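Local coordinates for folylpolyglutamate synthase protein FOLC (Mycobacterium tuberculosis, PDB 2VOS) that probably adds L-glutamate, at the cost of ATP, to dihydropteroate and to tetrahydrofolate polyglutamates, and binds ADP, at residues P65-K75 with I187-S198; P99-R107 with A475-P486. One frame throughout, in Å; residues are numbered along the deposited sequence. Where two conformers were deposited one is given.

How the contacts relate
Contact 1 lies deep in the nucleotide-binding domain and pairs two parallel strands of its central sheet, 66-70 and 191-194; contact 2 is partly buried and joins the loop 99-107 of that same sheet to helix 472-481, which packs on the C-terminal sheet. Main-chain hydrogen bonds and branched aliphatic side chains hold contact 1, whose P-loop end grips the diphosphate of ADP. Contact 2 has no hydrogen bond between backbones across it and depends on one glutamine amide, an arginine and a threonine, with a leucine and a proline packed beside them. The centres of contact 1 and contact 2 are about 23 Å apart and their nearest atoms about 7 Å.

Contact 1 (P65-K75 with I187-S198); sequences PSIHIAGTNGK and INAPVAVITPIS. With ADP (adenosine-5'-diphosphate), chain B.
Strands 66-70 and 191-194, neighbours in the parallel core of this Mur ligase's P-loop NTPase fold, have axes 4.6 Å apart at 20°, joined by alternating bonds such as Val193 N to His68 O (2.7 Å) and Ala70 N to Val193 O. On one face of the sheet Ile67 and Ile69 lie alongside Val191 and Val193, and CG2 of Ile67 reaches across to CG2 of Val193 at 3.8 Å. On the other face the His68 ring carries the CD1 methyl of Ile187 over its centre, 3.6 Å from the ring centroid, a CH-pi contact; water 2, at the ring edge, links ND1 to Ala189 N, while NE2 bonds Thr184.

Beyond the strands, at the P-loop turn Gly71-Lys75, Pro196 O accepts from both Thr72 N and Asn73 N. Turned between its own backbone N and carbonyl carbon (chi1 79°), the Thr195 hydroxyl donates to Asn73 O, 2.8 Å from OG1. Thr72 OG1 in turn takes Ser198 N at 3.0 Å. Lys75, its chain bent at chi3 and chi4, curls NZ back to Gly71 O and onto ADP O3B, 2.8 Å from NZ; Lys75 N grips the same oxygen, and Gly74 N bonds O3A.

Strand 170-174 bonds the other edge of 66-70, helix 296-312 packs against Ile67, Val193 and Thr195, and helix 209-217 reaches Thr72 and Ile197.

Contact 2 (P99-R107 with A475-P486); sequences PHLQSPVER and AGAARTLFGRDP
The last turn of helix 472-481, closed by a Schellman motif at Gly483, and the tail behind it receive Gln102, which reaches over from the loop between strands 93-96 and 108-110. This joins the nucleotide-binding domain to the C-terminal domain of the Mur ligase type. Extended beyond CG, the glutamine brings its amide between helix and tail, and both ends of the group are used. Gln102 NE2 donates to Arg484 O (2.8 Å) and to Thr480 OG1 (3.0 Å), both acceptors lying close to the amide plane, so its rotation is fixed. Gln102 OE1 accepts from Arg479 NH1 at 2.8 Å; the oxygen lies in the guanidinium plane, although the two flat groups are turned 70° apart. The same NH1 also donates to Asp485 O, tying the tail back to the helix, and NH2 forms a salt bridge with Glu340.

Leu101 rests on the helix where Gly476 has no side chain: its carbonyl O approaches Gly476 CA to 3.2 Å in a CA-H...O contact, and CD2 meets Ala475 CB at 4.0 Å. CD1 reaches the aliphatic part of Arg479, the two side chains crossing at about a right angle, and Pro336 and Arg338 also touch this leucine. Within the loop, Glu106 OE1 takes Leu101 N, and OE2 takes both Gln102 N and Ser103 N, which holds the base of the glutamine in place. Pro486 lies across Glu106, its CB near OE2, while its CG packs 3.8 Å from Ser103 CB.

Contact 1 (P65-K75 with I187-S198)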
loop_
_atom_site.group_PDB
_atom_site.type_symbol
_atom_site.label_atom_id
_atom_site.label_comp_id
_atom_site.label_asym_id
_atom_site.label_seq_id
_atom_site.Cartn_x
_atom_site.Cartn_y
_atom_site.Cartn_z
ATOM N N PRO A 65 -14.760 -6.132 -14.765
ATOM C CA PRO A 65 -13.337 -6.434 -14.979
ATOM C C PRO A 65 -12.516 -5.754 -13.895
ATOM O O PRO A 65 -13.010 -4.751 -13.322
ATOM C CB PRO A 65 -13.042 -5.751 -16.325
ATOM C CG PRO A 65 -13.932 -4.551 -16.288
ATOM C CD PRO A 65 -15.261 -5.071 -15.657
ATOM N N SER A 66 -11.334 -6.286 -13.585
ATOM C CA SER A 66 -10.478 -5.751 -12.519
ATOM C C SER A 66 -9.076 -5.513 -13.025
ATOM O O SER A 66 -8.603 -6.169 -13.964
ATOM C CB SER A 66 -10.305 -6.774 -11.352
ATOM O OG SER A 66 -11.519 -7.009 -10.605
ATOM N N ILE A 67 -8.375 -4.623 -12.344
ATOM C CA ILE A 67 -6.951 -4.497 -12.501
ATOM C C ILE A 67 -6.376 -4.889 -11.135
ATOM O O ILE A 67 -6.790 -4.337 -10.090
ATOM C CB ILE A 67 -6.590 -3.000 -12.806
ATOM C CG1 ILE A 67 -7.252 -2.556 -14.128
ATOM C CG2 ILE A 67 -5.066 -2.753 -12.798
ATOM C CD1 ILE A 67 -7.311 -1.002 -14.250
ATOM N N HIS A 68 -5.457 -5.843 -11.152
ATOM C CA HIS A 68 -5.104 -6.655 -10.009
ATOM C C HIS A 68 -3.645 -6.387 -9.711
ATOM O O HIS A 68 -2.783 -6.492 -10.578
ATOM C CB HIS A 68 -5.368 -8.138 -10.326
ATOM C CG HIS A 68 -5.454 -9.019 -9.111
ATOM N ND1 HIS A 68 -5.583 -10.390 -9.189
ATOM C CD2 HIS A 68 -5.464 -8.714 -7.789
ATOM C CE1 HIS A 68 -5.660 -10.893 -7.967
ATOM N NE2 HIS A 68 -5.599 -9.894 -7.099
ATOM N N ILE A 69 -3.332 -6.013 -8.472
ATOM C CA ILE A 69 -2.013 -5.489 -8.194
ATOM C C ILE A 69 -1.283 -6.260 -7.080
ATOM O O ILE A 69 -1.815 -6.403 -5.957
ATOM C CB ILE A 69 -2.117 -3.955 -7.781
ATOM C CG1 ILE A 69 -2.754 -3.135 -8.941
ATOM C CG2 ILE A 69 -0.790 -3.409 -7.352
ATOM C CD1 ILE A 69 -3.464 -1.831 -8.431
ATOM N N ALA A 70 -0.065 -6.739 -7.393
ATOM C CA ALA A 70 0.781 -7.469 -6.405
ATOM C C ALA A 70 2.140 -6.841 -6.416
ATOM O O ALA A 70 2.438 -5.965 -7.266
ATOM C CB ALA A 70 0.842 -8.957 -6.755
ATOM N N GLY A 71 2.968 -7.184 -5.424
ATOM C CA GLY A 71 4.333 -6.683 -5.396
ATOM C C GLY A 71 4.699 -6.435 -3.958
ATOM O O GLY A 71 3.889 -6.722 -3.072
ATOM N N THR A 72 5.878 -5.876 -3.704
ATOM C CA THR A 72 6.290 -5.644 -2.337
ATOM C C THR A 72 6.105 -4.222 -1.903
ATOM O O THR A 72 5.689 -3.984 -0.775
ATOM C CB THR A 72 7.777 -6.018 -2.108
ATOM O OG1 THR A 72 7.925 -7.402 -2.479
ATOM C CG2 THR A 72 8.082 -5.902 -0.624
ATOM N N ASN A 73 6.508 -3.266 -2.724
ATOM C CA ASN A 73 6.331 -1.876 -2.349
ATOM C C ASN A 73 5.536 -1.131 -3.461
ATOM O O ASN A 73 5.705 -1.424 -4.630
ATOM C CB ASN A 73 7.673 -1.177 -2.197
ATOM C CG ASN A 73 8.393 -1.529 -0.889
ATOM O OD1 ASN A 73 9.237 -2.395 -0.908
ATOM N ND2 ASN A 73 8.084 -0.815 0.229
ATOM N N GLY A 74 4.708 -0.165 -3.056
ATOM C CA GLY A 74 3.947 0.665 -3.980
ATOM C C GLY A 74 2.594 0.063 -4.368
ATOM O O GLY A 74 1.891 0.656 -5.202
ATOM N N LYS A 75 2.192 -1.083 -3.816
ATOM C CA LYS A 75 0.892 -1.633 -4.266
ATOM C C LYS A 75 -0.244 -0.641 -4.021
ATOM O O LYS A 75 -1.067 -0.383 -4.910
ATOM C CB LYS A 75 0.455 -2.973 -3.630
ATOM C CG LYS A 75 1.405 -4.225 -3.892
ATOM C CD LYS A 75 0.838 -5.465 -3.219
ATOM C CE LYS A 75 0.925 -5.373 -1.666
ATOM N NZ LYS A 75 2.319 -4.996 -1.177
ATOM N N ILE A 187 -10.421 -13.593 -9.458
ATOM C CA ILE A 187 -10.973 -12.636 -10.405
ATOM C C ILE A 187 -10.511 -12.733 -11.876
ATOM O O ILE A 187 -11.188 -12.112 -12.772
ATOM C CB ILE A 187 -10.767 -11.208 -9.940
ATOM C CG1 ILE A 187 -9.297 -10.940 -9.571
ATOM C CG2 ILE A 187 -11.661 -10.977 -8.758
ATOM C CD1 ILE A 187 -9.045 -9.434 -9.129
ATOM N N ASN A 188 -9.408 -13.478 -12.137
ATOM C CA ASN A 188 -8.956 -13.698 -13.502
ATOM C C ASN A 188 -8.765 -12.325 -14.171
ATOM O O ASN A 188 -9.249 -12.105 -15.256
ATOM C CB ASN A 188 -10.015 -14.539 -14.236
ATOM C CG ASN A 188 -9.542 -15.076 -15.580
ATOM O OD1 ASN A 188 -8.346 -15.270 -15.816
ATOM N ND2 ASN A 188 -10.492 -15.346 -16.466
ATOM N N ALA A 189 -8.040 -11.408 -13.532
ATOM C CA ALA A 189 -8.001 -10.040 -13.995
ATOM C C ALA A 189 -7.408 -9.911 -15.403
ATOM O O ALA A 189 -6.380 -10.549 -15.714
ATOM C CB ALA A 189 -7.247 -9.192 -13.026
ATOM N N PRO A 190 -8.031 -9.057 -16.244
ATOM C CA PRO A 190 -7.444 -8.859 -17.600
ATOM C C PRO A 190 -6.114 -8.042 -17.551
ATOM O O PRO A 190 -5.344 -8.032 -18.530
ATOM C CB PRO A 190 -8.531 -8.090 -18.351
ATOM C CG PRO A 190 -9.393 -7.429 -17.239
ATOM C CD PRO A 190 -9.325 -8.348 -16.059
ATOM N N VAL A 191 -5.868 -7.349 -16.446
ATOM C CA VAL A 191 -4.603 -6.627 -16.283
ATOM C C VAL A 191 -4.060 -6.984 -14.890
ATOM O O VAL A 191 -4.757 -6.814 -13.876
ATOM C CB VAL A 191 -4.749 -5.099 -16.344
ATOM C CG1 VAL A 191 -3.409 -4.470 -16.090
ATOM C CG2 VAL A 191 -5.256 -4.660 -17.747
ATOM N N ALA A 192 -2.847 -7.509 -14.850
ATOM C CA ALA A 192 -2.169 -7.866 -13.602
ATOM C C ALA A 192 -0.919 -6.994 -13.486
ATOM O O ALA A 192 -0.119 -6.893 -14.408
ATOM C CB ALA A 192 -1.777 -9.361 -13.621
ATOM N N VAL A 193 -0.734 -6.363 -12.350
ATOM C CA VAL A 193 0.309 -5.418 -12.221
ATOM C C VAL A 193 1.233 -5.937 -11.172
ATOM O O VAL A 193 0.761 -6.353 -10.073
ATOM C CB VAL A 193 -0.295 -4.097 -11.740
ATOM C CG1 VAL A 193 0.770 -3.006 -11.549
ATOM C CG2 VAL A 193 -1.415 -3.625 -12.714
ATOM N N ILE A 194 2.539 -5.897 -11.451
ATOM C CA ILE A 194 3.531 -6.361 -10.446
ATOM C C ILE A 194 4.487 -5.213 -10.124
ATOM O O ILE A 194 5.346 -4.870 -10.915
ATOM C CB ILE A 194 4.384 -7.575 -10.938
ATOM C CG1 ILE A 194 3.497 -8.646 -11.596
ATOM C CG2 ILE A 194 5.242 -8.182 -9.711
ATOM C CD1 ILE A 194 2.503 -9.372 -10.653
ATOM N N THR A 195 4.333 -4.618 -8.956
ATOM C CA THR A 195 5.208 -3.589 -8.498
ATOM C C THR A 195 6.538 -4.175 -7.985
ATOM O O THR A 195 6.695 -5.410 -7.855
ATOM C CB THR A 195 4.499 -2.759 -7.389
ATOM O OG1 THR A 195 4.545 -3.458 -6.136
ATOM C CG2 THR A 195 3.032 -2.448 -7.714
ATOM N N PRO A 196 7.491 -3.303 -7.652
ATOM C CA PRO A 196 8.816 -3.832 -7.273
ATOM C C PRO A 196 8.759 -4.822 -6.146
ATOM O O PRO A 196 8.115 -4.588 -5.142
ATOM C CB PRO A 196 9.596 -2.584 -6.844
ATOM C CG PRO A 196 8.948 -1.462 -7.835
ATOM C CD PRO A 196 7.459 -1.827 -7.641
ATOM N N ILE A 197 9.518 -5.899 -6.300
ATOM C CA ILE A 197 9.575 -6.964 -5.301
ATOM C C ILE A 197 10.904 -6.933 -4.509
ATOM O O ILE A 197 11.979 -6.757 -5.094
ATOM C CB ILE A 197 9.362 -8.316 -6.016
ATOM C CG1 ILE A 197 7.924 -8.378 -6.568
ATOM C CG2 ILE A 197 9.672 -9.474 -5.081
ATOM C CD1 ILE A 197 7.730 -9.489 -7.614
ATOM N N SER A 198 10.847 -7.112 -3.190
ATOM C CA SER A 198 12.047 -7.192 -2.340
ATOM C C SER A 198 11.601 -7.885 -1.073
ATOM O O SER A 198 10.577 -8.540 -1.084
ATOM C CB SER A 198 12.637 -5.814 -2.043
ATOM O OG SER A 198 11.668 -5.037 -1.380
HETATM P PB ADP B . 2.269 -1.509 -0.403
HETATM O O1B ADP B . 0.784 -1.357 -0.608
HETATM O O2B ADP B . 2.632 -1.877 1.009
HETATM O O3B ADP B . 3.006 -2.305 -1.437
HETATM P PA ADP B . 2.424 1.452 -0.363
HETATM O O1A ADP B . 1.449 1.415 0.805
HETATM O O2A ADP B . 2.283 2.346 -1.584
HETATM O O3A ADP B . 2.943 -0.062 -0.713
HETATM O "O5'" ADP B . 3.778 2.014 0.338
HETATM C "C5'" ADP B . 4.282 1.586 1.612
HETATM C "C4'" ADP B . 5.611 2.349 1.808
HETATM O "O4'" ADP B . 6.564 1.897 0.807
HETATM C "C3'" ADP B . 5.531 3.845 1.512
HETATM O "O3'" ADP B . 5.401 4.593 2.704
HETATM C "C2'" ADP B . 6.840 4.284 0.919
HETATM O "O2'" ADP B . 7.794 4.385 2.031
HETATM C "C1'" ADP B . 7.299 3.015 0.250
HETATM N N9 ADP B . 7.048 2.900 -1.215
HETATM C C8 ADP B . 5.893 3.027 -1.952
HETATM N N7 ADP B . 6.153 2.767 -3.267
HETATM C C5 ADP B . 7.455 2.362 -3.341
HETATM C C6 ADP B . 8.372 1.906 -4.392
HETATM N N6 ADP B . 7.960 1.808 -5.674
HETATM N N1 ADP B . 9.632 1.653 -4.019
HETATM C C2 ADP B . 10.139 1.784 -2.766
HETATM N N3 ADP B . 9.356 2.171 -1.725
HETATM C C4 ADP B . 8.044 2.474 -1.997
HETATM O O HOH W 1 -11.544 -9.363 -13.741
HETATM O O HOH W 2 -6.051 -12.083 -11.471
HETATM O O HOH W 3 10.366 -3.421 -3.113
#

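Contact 2 (P99-R107 with A475-P486)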
loop_
_atom_site.group_PDB
_atom_site.type_symbol
_atom_site.label_atom_id
_atom_site.label_comp_id
_atom_site.label_asym_id
_atom_site.label_seq_id
_atom_site.Cartn_x
_atom_site.Cartn_y
_atom_site.Cartn_z
ATOM N N PRO A 99 -2.990 -2.735 3.960
ATOM C CA PRO A 99 -3.940 -2.773 5.077
ATOM C C PRO A 99 -4.653 -1.388 5.179
ATOM O O PRO A 99 -4.314 -0.493 4.429
ATOM C CB PRO A 99 -3.048 -3.001 6.325
ATOM C CG PRO A 99 -1.622 -2.966 5.850
ATOM C CD PRO A 99 -1.584 -2.592 4.371
ATOM N N HIS A 100 -5.581 -1.183 6.108
ATOM C CA HIS A 100 -6.069 0.193 6.365
ATOM C C HIS A 100 -5.132 0.925 7.360
ATOM O O HIS A 100 -4.453 0.285 8.209
ATOM C CB HIS A 100 -7.529 0.209 6.861
ATOM C CG HIS A 100 -7.738 -0.408 8.224
ATOM N ND1 HIS A 100 -8.149 -1.713 8.399
ATOM C CD2 HIS A 100 -7.660 0.127 9.473
ATOM C CE1 HIS A 100 -8.286 -1.958 9.695
ATOM N NE2 HIS A 100 -7.991 -0.857 10.368
ATOM N N LEU A 101 -5.060 2.249 7.229
ATOM C CA LEU A 101 -4.312 3.094 8.124
ATOM C C LEU A 101 -5.104 3.414 9.372
ATOM O O LEU A 101 -4.610 3.220 10.492
ATOM C CB LEU A 101 -4.040 4.441 7.456
ATOM C CG LEU A 101 -2.885 4.629 6.506
ATOM C CD1 LEU A 101 -3.002 6.010 5.922
ATOM C CD2 LEU A 101 -1.507 4.495 7.220
ATOM N N GLN A 102 -6.305 3.974 9.189
ATOM C CA GLN A 102 -7.104 4.445 10.354
ATOM C C GLN A 102 -8.407 3.710 10.603
ATOM O O GLN A 102 -8.761 3.421 11.771
ATOM C CB GLN A 102 -7.421 5.922 10.212
ATOM C CG GLN A 102 -6.210 6.757 9.981
ATOM C CD GLN A 102 -6.606 8.148 9.543
ATOM O OE1 GLN A 102 -6.565 8.492 8.328
ATOM N NE2 GLN A 102 -6.955 8.996 10.531
ATOM N N SER A 103 -9.146 3.407 9.531
ATOM C CA SER A 103 -10.455 2.809 9.685
ATOM C C SER A 103 -10.630 1.740 8.620
ATOM O O SER A 103 -10.171 1.916 7.506
ATOM C CB SER A 103 -11.543 3.896 9.558
ATOM O OG SER A 103 -12.817 3.282 9.410
ATOM N N PRO A 104 -11.296 0.621 8.951
ATOM C CA PRO A 104 -11.402 -0.381 7.926
ATOM C C PRO A 104 -12.249 0.059 6.710
ATOM O O PRO A 104 -12.145 -0.587 5.661
ATOM C CB PRO A 104 -12.101 -1.554 8.650
ATOM C CG PRO A 104 -12.794 -0.961 9.791
ATOM C CD PRO A 104 -11.947 0.224 10.218
ATOM N N VAL A 105 -13.086 1.111 6.822
ATOM C CA VAL A 105 -13.807 1.602 5.613
ATOM C C VAL A 105 -12.823 1.902 4.485
ATOM O O VAL A 105 -13.199 1.902 3.282
ATOM C CB VAL A 105 -14.743 2.870 5.881
ATOM C CG1 VAL A 105 -15.708 2.570 6.980
ATOM C CG2 VAL A 105 -13.960 4.153 6.224
ATOM N N GLU A 106 -11.555 2.157 4.832
ATOM C CA GLU A 106 -10.605 2.544 3.797
ATOM C C GLU A 106 -10.414 1.392 2.813
ATOM O O GLU A 106 -9.880 1.588 1.721
ATOM C CB GLU A 106 -9.217 2.815 4.391
ATOM C CG GLU A 106 -9.098 4.141 5.166
ATOM C CD GLU A 106 -7.870 4.084 6.093
ATOM O OE1 GLU A 106 -6.792 3.613 5.634
ATOM O OE2 GLU A 106 -8.006 4.429 7.291
ATOM N N ARG A 107 -10.719 0.191 3.267
ATOM C CA ARG A 107 -10.445 -1.029 2.441
ATOM C C ARG A 107 -11.426 -1.186 1.294
ATOM O O ARG A 107 -11.165 -1.979 0.410
ATOM C CB ARG A 107 -10.561 -2.304 3.285
ATOM C CG ARG A 107 -9.488 -2.288 4.413
ATOM C CD ARG A 107 -9.752 -3.379 5.454
ATOM N NE ARG A 107 -8.562 -3.491 6.337
ATOM C CZ ARG A 107 -7.498 -4.295 6.111
ATOM N NH1 ARG A 107 -7.439 -5.124 5.036
ATOM N NH2 ARG A 107 -6.482 -4.287 6.995
ATOM N N ALA A 475 2.088 4.931 11.241
ATOM C CA ALA A 475 1.584 5.988 10.391
ATOM C C ALA A 475 0.098 6.236 10.581
ATOM O O ALA A 475 -0.325 7.395 10.732
ATOM C CB ALA A 475 1.930 5.682 8.920
ATOM N N GLY A 476 -0.710 5.176 10.603
ATOM C CA GLY A 476 -2.138 5.310 10.758
ATOM C C GLY A 476 -2.534 5.882 12.098
ATOM O O GLY A 476 -3.384 6.811 12.155
ATOM N N ALA A 477 -1.897 5.406 13.181
ATOM C CA ALA A 477 -2.241 5.946 14.527
ATOM C C ALA A 477 -1.909 7.423 14.624
ATOM O O ALA A 477 -2.651 8.211 15.172
ATOM C CB ALA A 477 -1.527 5.161 15.683
ATOM N N ALA A 478 -0.772 7.799 14.071
ATOM C CA ALA A 478 -0.351 9.182 14.029
ATOM C C ALA A 478 -1.325 10.006 13.188
ATOM O O ALA A 478 -1.643 11.143 13.573
ATOM C CB ALA A 478 1.111 9.287 13.470
ATOM N N ARG A 479 -1.820 9.463 12.068
ATOM C CA ARG A 479 -2.698 10.210 11.240
ATOM C C ARG A 479 -3.990 10.583 12.045
ATOM O O ARG A 479 -4.550 11.705 11.925
ATOM C CB ARG A 479 -3.012 9.425 9.949
ATOM C CG ARG A 479 -3.601 10.328 8.841
ATOM C CD ARG A 479 -3.583 9.605 7.435
ATOM N NE ARG A 479 -3.776 10.579 6.360
ATOM C CZ ARG A 479 -4.952 11.043 5.961
ATOM N NH1 ARG A 479 -6.079 10.616 6.525
ATOM N NH2 ARG A 479 -5.005 11.965 4.997
ATOM N N THR A 480 -4.480 9.640 12.847
ATOM C CA THR A 480 -5.636 9.855 13.701
ATOM C C THR A 480 -5.319 10.876 14.830
ATOM O O THR A 480 -6.127 11.749 15.125
ATOM C CB THR A 480 -6.069 8.506 14.280
ATOM O OG1 THR A 480 -6.623 7.683 13.234
ATOM C CG2 THR A 480 -7.092 8.683 15.418
ATOM N N LEU A 481 -4.152 10.786 15.451
ATOM C CA LEU A 481 -3.712 11.801 16.402
ATOM C C LEU A 481 -3.731 13.220 15.813
ATOM O O LEU A 481 -4.060 14.185 16.514
ATOM C CB LEU A 481 -2.311 11.498 16.943
ATOM C CG LEU A 481 -2.228 10.254 17.850
ATOM C CD1 LEU A 481 -0.762 10.013 18.296
ATOM C CD2 LEU A 481 -3.224 10.370 19.078
ATOM N N PHE A 482 -3.379 13.351 14.535
ATOM C CA PHE A 482 -3.365 14.655 13.887
ATOM C C PHE A 482 -4.726 15.045 13.337
ATOM O O PHE A 482 -4.862 16.065 12.682
ATOM C CB PHE A 482 -2.276 14.666 12.788
ATOM C CG PHE A 482 -0.913 14.969 13.340
ATOM C CD1 PHE A 482 -0.549 16.280 13.547
ATOM C CD2 PHE A 482 -0.014 13.953 13.684
ATOM C CE1 PHE A 482 0.643 16.591 14.053
ATOM C CE2 PHE A 482 1.179 14.248 14.189
ATOM C CZ PHE A 482 1.515 15.587 14.408
ATOM N N GLY A 483 -5.740 14.215 13.596
ATOM C CA GLY A 483 -7.127 14.565 13.337
ATOM C C GLY A 483 -7.598 14.443 11.876
ATOM O O GLY A 483 -8.602 15.112 11.524
ATOM N N ARG A 484 -6.887 13.699 11.019
ATOM C CA ARG A 484 -7.245 13.619 9.597
ATOM C C ARG A 484 -8.287 12.525 9.395
ATOM O O ARG A 484 -8.239 11.475 10.061
ATOM C CB ARG A 484 -6.016 13.333 8.725
ATOM C CG ARG A 484 -4.859 14.266 8.974
ATOM C CD ARG A 484 -5.140 15.682 8.555
ATOM N NE ARG A 484 -4.466 16.692 9.392
ATOM C CZ ARG A 484 -3.433 17.426 8.993
ATOM N NH1 ARG A 484 -2.940 17.252 7.778
ATOM N NH2 ARG A 484 -2.896 18.326 9.794
ATOM N N ASP A 485 -9.251 12.762 8.521
ATOM C CA ASP A 485 -10.306 11.788 8.257
ATOM C C ASP A 485 -9.741 10.724 7.350
ATOM O O ASP A 485 -8.955 11.039 6.488
ATOM C CB ASP A 485 -11.425 12.480 7.497
ATOM C CG ASP A 485 -12.199 13.441 8.382
ATOM O OD1 ASP A 485 -12.177 13.237 9.623
ATOM O OD2 ASP A 485 -12.804 14.370 7.820
ATOM N N PRO A 486 -10.168 9.493 7.511
ATOM C CA PRO A 486 -9.711 8.389 6.635
ATOM C C PRO A 486 -9.981 8.676 5.162
ATOM O O PRO A 486 -11.063 9.203 4.841
ATOM C CB PRO A 486 -10.615 7.221 7.067
ATOM C CG PRO A 486 -10.869 7.524 8.572
ATOM C CD PRO A 486 -11.019 9.013 8.632
HETATM O O HOH W 4 -7.110 5.327 13.803
#